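Local coordinates for protein beta-N-acetylhexosaminidase (Thermotoga neapolitana, PDB 5BZA) that probably hydrolyses terminal non-reducing N-acetyl-hexosamine residues from N-acetyl-beta-D-hexosaminides, as a glycoside hydrolase family 3 enzyme with bound metal ions, at residues 57-62 with 107-112; 332-337 with 446-451. All blocks are in the same frame, centred on the assembly; numbering follows the deposited sequence.

Overall arrangement
Contact 1 joins residues 57-62 and 107-112 within the N-terminal barrel domain, its centre about 8 Å from the centre of the chain. Contact 2, residues 332-337 with 446-451, lies in the C-terminal domain, with its centre about 28 Å from that point. The two follow one another along the chain and do not touch: their centres are about 32 Å apart and their nearest atoms about 19 Å. Each has a metal at or near it. The side chain of Phe-112 in contact 1 lies about 8 Å from a cadmium ion, whereas His-448 in contact 2 binds a cadmium directly. The second subunit touches contact 2 but not contact 1.

Contact 1 of 2, residues 57-62 with 107-112; sequences RFIVSS and GFNMVF
Asn-109 reads the backbone of 58-60 with both ends of its amide. OD1 accepts from Val-60 N at 2.8 Å, and ND2 donates to Phe-58 O at 3.3 Å with an N-H...O angle of 162°, nearly in the amide plane. A chi1 of 45° sets CG between the backbone N and the carbonyl carbon, which brings the amide to Phe-58 O and Val-60 N, while Asn-109 N and Met-110 N, at 2.9 and 3.0 Å, both grip Val-60 O. Strands 59-62 and 110-111 are parallel neighbours in the eight-stranded TIM barrel of the family 3 N-terminal domain, linked by a beta-alpha-beta crossover through helix 89-106. Met-110 can be followed outward from here: CB touches Ser-61 OG and lies 3.8 Å from Ile-59 CG2; CG remains beside Ser-61 OG at 3.7 Å; SD passes Ile-59 CG2 at 3.9 Å; and the bend at chi3, -76°, keeps CE 3.8 Å from that same methyl. Phe-10 of strand 9-13 packs on both Met-110 and Ile-59. Further along, Ser-61 CB makes a CH-pi contact over the Phe-112 ring, OG sits above the same face nearer the rim, and a water bridges Ser-62 OG to Met-110 O.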
loop_
_atom_site.group_PDB
_atom_site.type_symbol
_atom_site.label_atom_id
_atom_site.label_comp_id
_atom_site.label_asym_id
_atom_site.label_seq_id
_atom_site.Cartn_x
_atom_site.Cartn_y
_atom_site.Cartn_z
ATOM N N ARG B 57 15.328 8.013 18.722
ATOM C CA ARG B 57 14.729 8.853 17.685
ATOM C C ARG B 57 15.526 8.734 16.400
ATOM O O ARG B 57 16.757 8.813 16.433
ATOM C CB ARG B 57 14.688 10.326 18.121
ATOM C CG ARG B 57 13.818 10.640 19.343
ATOM C CD ARG B 57 13.968 12.119 19.737
ATOM N NE ARG B 57 15.377 12.527 19.818
ATOM C CZ ARG B 57 15.818 13.779 19.673
ATOM N NH1 ARG B 57 14.960 14.767 19.422
ATOM N NH2 ARG B 57 17.120 14.049 19.771
ATOM N N PHE B 58 14.835 8.501 15.281
ATOM C CA PHE B 58 15.484 8.420 13.993
ATOM C C PHE B 58 14.684 9.259 13.014
ATOM O O PHE B 58 13.466 9.320 13.120
ATOM C CB PHE B 58 15.551 6.995 13.457
ATOM C CG PHE B 58 16.230 6.021 14.355
ATOM C CD1 PHE B 58 15.486 5.293 15.312
ATOM C CD2 PHE B 58 17.600 5.774 14.215
ATOM C CE1 PHE B 58 16.104 4.346 16.118
ATOM C CE2 PHE B 58 18.229 4.841 15.012
ATOM C CZ PHE B 58 17.483 4.109 15.980
ATOM N N ILE B 59 15.370 9.870 12.049
ATOM C CA ILE B 59 14.747 10.357 10.835
ATOM C C ILE B 59 14.663 9.161 9.889
ATOM O O ILE B 59 15.702 8.551 9.578
ATOM C CB ILE B 59 15.572 11.509 10.174
ATOM C CG1 ILE B 59 15.823 12.613 11.201
ATOM C CG2 ILE B 59 14.836 12.053 8.937
ATOM C CD1 ILE B 59 16.830 13.627 10.769
ATOM N N VAL B 60 13.444 8.825 9.446
ATOM C CA VAL B 60 13.200 7.634 8.634
ATOM C C VAL B 60 12.671 8.056 7.278
ATOM O O VAL B 60 11.629 8.733 7.200
ATOM C CB VAL B 60 12.155 6.637 9.287
ATOM C CG1 VAL B 60 11.921 5.397 8.386
ATOM C CG2 VAL B 60 12.600 6.219 10.684
ATOM N N SER B 61 13.363 7.651 6.209
ATOM C CA SER B 61 13.076 8.206 4.913
ATOM C C SER B 61 12.988 7.115 3.837
ATOM O O SER B 61 13.474 5.984 4.018
ATOM C CB SER B 61 14.184 9.233 4.547
ATOM O OG SER B 61 13.753 10.044 3.478
ATOM N N SER B 62 12.406 7.475 2.697
ATOM C CA SER B 62 12.405 6.628 1.511
ATOM C C SER B 62 12.687 7.469 0.270
ATOM O O SER B 62 12.606 8.718 0.324
ATOM C CB SER B 62 11.060 5.936 1.339
ATOM O OG SER B 62 10.129 6.893 0.841
ATOM N N GLY B 107 5.153 4.992 9.532
ATOM C CA GLY B 107 6.282 5.264 10.394
ATOM C C GLY B 107 7.391 6.090 9.720
ATOM O O GLY B 107 8.380 6.397 10.374
ATOM N N PHE B 108 7.263 6.448 8.441
ATOM C CA PHE B 108 8.269 7.346 7.823
ATOM C C PHE B 108 8.089 8.787 8.374
ATOM O O PHE B 108 7.023 9.119 8.879
ATOM C CB PHE B 108 8.159 7.307 6.290
ATOM C CG PHE B 108 8.615 6.000 5.684
ATOM C CD1 PHE B 108 9.958 5.791 5.348
ATOM C CD2 PHE B 108 7.699 4.934 5.523
ATOM C CE1 PHE B 108 10.385 4.565 4.794
ATOM C CE2 PHE B 108 8.099 3.698 4.993
ATOM C CZ PHE B 108 9.446 3.509 4.628
ATOM N N ASN B 109 9.134 9.611 8.418
ATOM C CA ASN B 109 8.896 11.028 8.722
ATOM C C ASN B 109 9.631 11.997 7.778
ATOM O O ASN B 109 9.487 13.223 7.889
ATOM C CB ASN B 109 9.261 11.335 10.181
ATOM C CG ASN B 109 10.571 10.725 10.594
ATOM O OD1 ASN B 109 11.574 10.860 9.888
ATOM N ND2 ASN B 109 10.586 10.045 11.757
ATOM N N MET B 110 10.308 11.446 6.771
ATOM C CA MET B 110 10.957 12.261 5.748
ATOM C C MET B 110 10.762 11.528 4.438
ATOM O O MET B 110 10.578 10.322 4.429
ATOM C CB MET B 110 12.450 12.471 6.045
ATOM C CG MET B 110 13.186 13.350 5.001
ATOM S SD MET B 110 14.883 13.787 5.484
ATOM C CE MET B 110 14.548 15.064 6.705
ATOM N N VAL B 111 10.752 12.266 3.343
ATOM C CA VAL B 111 10.827 11.679 2.038
ATOM C C VAL B 111 11.927 12.429 1.239
ATOM O O VAL B 111 12.055 13.654 1.289
ATOM C CB VAL B 111 9.466 11.742 1.326
ATOM C CG1 VAL B 111 9.068 13.219 1.040
ATOM C CG2 VAL B 111 9.468 10.870 0.066
ATOM N N PHE B 112 12.713 11.665 0.490
ATOM C CA PHE B 112 13.741 12.247 -0.357
ATOM C C PHE B 112 13.048 12.643 -1.663
ATOM O O PHE B 112 13.284 12.037 -2.717
ATOM C CB PHE B 112 14.896 11.264 -0.571
ATOM C CG PHE B 112 15.737 11.040 0.662
ATOM C CD1 PHE B 112 15.723 11.938 1.697
ATOM C CD2 PHE B 112 16.580 9.939 0.760
ATOM C CE1 PHE B 112 16.530 11.761 2.832
ATOM C CE2 PHE B 112 17.392 9.746 1.899
ATOM C CZ PHE B 112 17.352 10.668 2.943
HETATM O O HOH W 1 9.183 8.362 2.860
#

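Contact 2 of 2, residues 332-337 with 446-451; sequences AIECTR and ITHSTK. With CD (cadmium ion), chain M.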
loop_
_atom_site.group_PDB
_atom_site.type_symbol
_atom_site.label_atom_id
_atom_site.label_comp_id
_atom_site.label_asym_id
_atom_site.label_seq_id
_atom_site.Cartn_x
_atom_site.Cartn_y
_atom_site.Cartn_z
ATOM N N ALA B 332 2.006 -13.331 19.840
ATOM C CA ALA B 332 1.030 -14.392 19.662
ATOM C C ALA B 332 1.678 -15.754 19.447
ATOM O O ALA B 332 0.993 -16.749 19.129
ATOM C CB ALA B 332 0.120 -14.074 18.506
ATOM N N ILE B 333 2.978 -15.845 19.683
ATOM C CA ILE B 333 3.631 -17.113 19.425
ATOM C C ILE B 333 3.793 -17.918 20.706
ATOM O O ILE B 333 4.169 -17.400 21.752
ATOM C CB ILE B 333 4.991 -16.883 18.708
ATOM C CG1 ILE B 333 4.709 -16.895 17.210
ATOM C CG2 ILE B 333 6.027 -17.948 19.080
ATOM C CD1 ILE B 333 5.626 -16.198 16.492
ATOM N N GLU B 334 3.434 -19.191 20.618
ATOM C CA GLU B 334 3.581 -20.099 21.743
ATOM C C GLU B 334 4.456 -21.263 21.319
ATOM O O GLU B 334 4.395 -21.708 20.157
ATOM C CB GLU B 334 2.220 -20.598 22.222
ATOM C CG GLU B 334 1.168 -19.523 22.354
ATOM C CD GLU B 334 -0.117 -20.069 22.985
ATOM O OE1 GLU B 334 -0.093 -21.243 23.446
ATOM O OE2 GLU B 334 -1.146 -19.340 23.007
ATOM N N CYS B 335 5.342 -21.686 22.214
ATOM C CA CYS B 335 6.179 -22.845 21.929
ATOM C C CYS B 335 6.399 -23.705 23.162
ATOM O O CYS B 335 6.608 -23.172 24.257
ATOM C CB CYS B 335 7.524 -22.426 21.363
ATOM S SG CYS B 335 8.428 -21.415 22.494
ATOM N N THR B 336 6.395 -25.025 22.958
ATOM C CA THR B 336 6.962 -25.984 23.922
ATOM C C THR B 336 8.496 -25.812 23.992
ATOM O O THR B 336 9.112 -25.200 23.090
ATOM C CB THR B 336 6.634 -27.447 23.518
ATOM O OG1 THR B 336 7.206 -27.733 22.227
ATOM C CG2 THR B 336 5.132 -27.659 23.439
ATOM N N ARG B 337 9.130 -26.348 25.038
ATOM C CA ARG B 337 10.591 -26.212 25.151
ATOM C C ARG B 337 11.369 -27.020 24.078
ATOM O O ARG B 337 11.090 -28.204 23.826
ATOM C CB ARG B 337 11.068 -26.592 26.557
ATOM C CG ARG B 337 12.574 -26.565 26.658
ATOM C CD ARG B 337 12.991 -25.086 26.492
ATOM N NE ARG B 337 14.300 -24.705 27.030
ATOM C CZ ARG B 337 14.676 -23.438 27.200
ATOM N NH1 ARG B 337 13.834 -22.455 26.895
ATOM N NH2 ARG B 337 15.879 -23.148 27.687
ATOM N N ILE B 446 3.051 -22.723 18.148
ATOM C CA ILE B 446 1.775 -22.193 17.631
ATOM C C ILE B 446 1.917 -20.710 17.247
ATOM O O ILE B 446 2.386 -19.909 18.063
ATOM C CB ILE B 446 0.602 -22.332 18.652
ATOM C CG1 ILE B 446 0.532 -23.752 19.248
ATOM C CG2 ILE B 446 -0.721 -21.967 17.975
ATOM C CD1 ILE B 446 -0.469 -23.869 20.379
ATOM N N THR B 447 1.518 -20.353 16.021
ATOM C CA THR B 447 1.733 -18.986 15.526
ATOM C C THR B 447 0.491 -18.113 15.534
ATOM O O THR B 447 0.598 -16.896 15.588
ATOM C CB THR B 447 2.305 -18.968 14.093
ATOM O OG1 THR B 447 1.391 -19.605 13.179
ATOM C CG2 THR B 447 3.653 -19.634 14.064
ATOM N N HIS B 448 -0.669 -18.759 15.430
ATOM C CA HIS B 448 -1.983 -18.132 15.296
ATOM C C HIS B 448 -2.167 -17.393 13.971
ATOM O O HIS B 448 -3.143 -16.650 13.803
ATOM C CB HIS B 448 -2.280 -17.182 16.464
ATOM C CG HIS B 448 -2.278 -17.854 17.803
ATOM N ND1 HIS B 448 -1.220 -17.765 18.681
ATOM C CD2 HIS B 448 -3.191 -18.671 18.390
ATOM C CE1 HIS B 448 -1.495 -18.462 19.773
ATOM N NE2 HIS B 448 -2.673 -19.030 19.612
ATOM N N SER B 449 -1.277 -17.664 13.009
ATOM C CA SER B 449 -1.332 -16.986 11.723
ATOM C C SER B 449 -0.458 -17.652 10.648
ATOM O O SER B 449 0.593 -18.197 10.945
ATOM C CB SER B 449 -0.893 -15.521 11.880
ATOM O OG SER B 449 -0.947 -14.883 10.620
ATOM N N THR B 450 -0.900 -17.581 9.399
ATOM C CA THR B 450 -0.099 -18.062 8.291
ATOM C C THR B 450 0.855 -16.958 7.762
ATOM O O THR B 450 1.610 -17.187 6.826
ATOM C CB THR B 450 -1.002 -18.560 7.158
ATOM O OG1 THR B 450 -1.916 -17.511 6.801
ATOM C CG2 THR B 450 -1.824 -19.805 7.608
ATOM N N LYS B 451 0.793 -15.759 8.334
ATOM C CA LYS B 451 1.547 -14.623 7.782
ATOM C C LYS B 451 3.062 -14.719 7.914
ATOM O O LYS B 451 3.594 -15.192 8.944
ATOM C CB LYS B 451 1.127 -13.297 8.423
ATOM C CG LYS B 451 -0.247 -12.878 8.110
ATOM C CD LYS B 451 -0.564 -13.034 6.643
ATOM C CE LYS B 451 -1.884 -12.401 6.383
ATOM N NZ LYS B 451 -2.472 -12.741 5.070
HETATM CD CD CD M . -3.956 -20.515 21.492
#
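His-448 and Glu-334 meet beside a cadmium ion at the edge of the mixed sheet of the C-terminal domain, where strand 334-335 pairs antiparallel with the end of strand 443-446. NE2 of His-448 binds the metal at 2.7 Å. Glu-334 OE2 is 3.4 Å from the cadmium, too far to be counted as a ligand here, and reaches the imidazole at its edge, 3.4 Å from His-448 CE1, with carboxylate and ring planes 57° apart. Both residues belong to a zinc site seen in this protein, and Lys-86 of the second subunit packs on both, so the metal region lies at the dimer interface. Replacing Glu-334 with an alanine would probably leave the CE1 edge of His-448 without its carboxylate neighbour and strip the metal region of a negative charge.

The next shell sets these groups in place. Glu-334 has CG anti to its carbonyl carbon (chi1 -45°) and an extended chain beyond, which runs alongside Ile-446 in the same direction. At the backbone, the hydrogen-bonded pair of Glu-334 and Ile-446 is closed by Glu-334 N to Ile-446 O at 2.9 Å and an angle of 171°, with Ile-446 N donating back to Glu-334 O. The ring's other nitrogen, ND1, points at Ala-332 O, though the modelled separation is doubtfully short. Ile-446 CG2 lies over one imidazole face, offset toward its rim. Spanning the histidine, Thr-447 OG1 donates to Ser-449 O at 2.8 Å, and in an ST turn leading into helix 452-463 Ser-449 OG accepts from Lys-451 N at 3.0 Å.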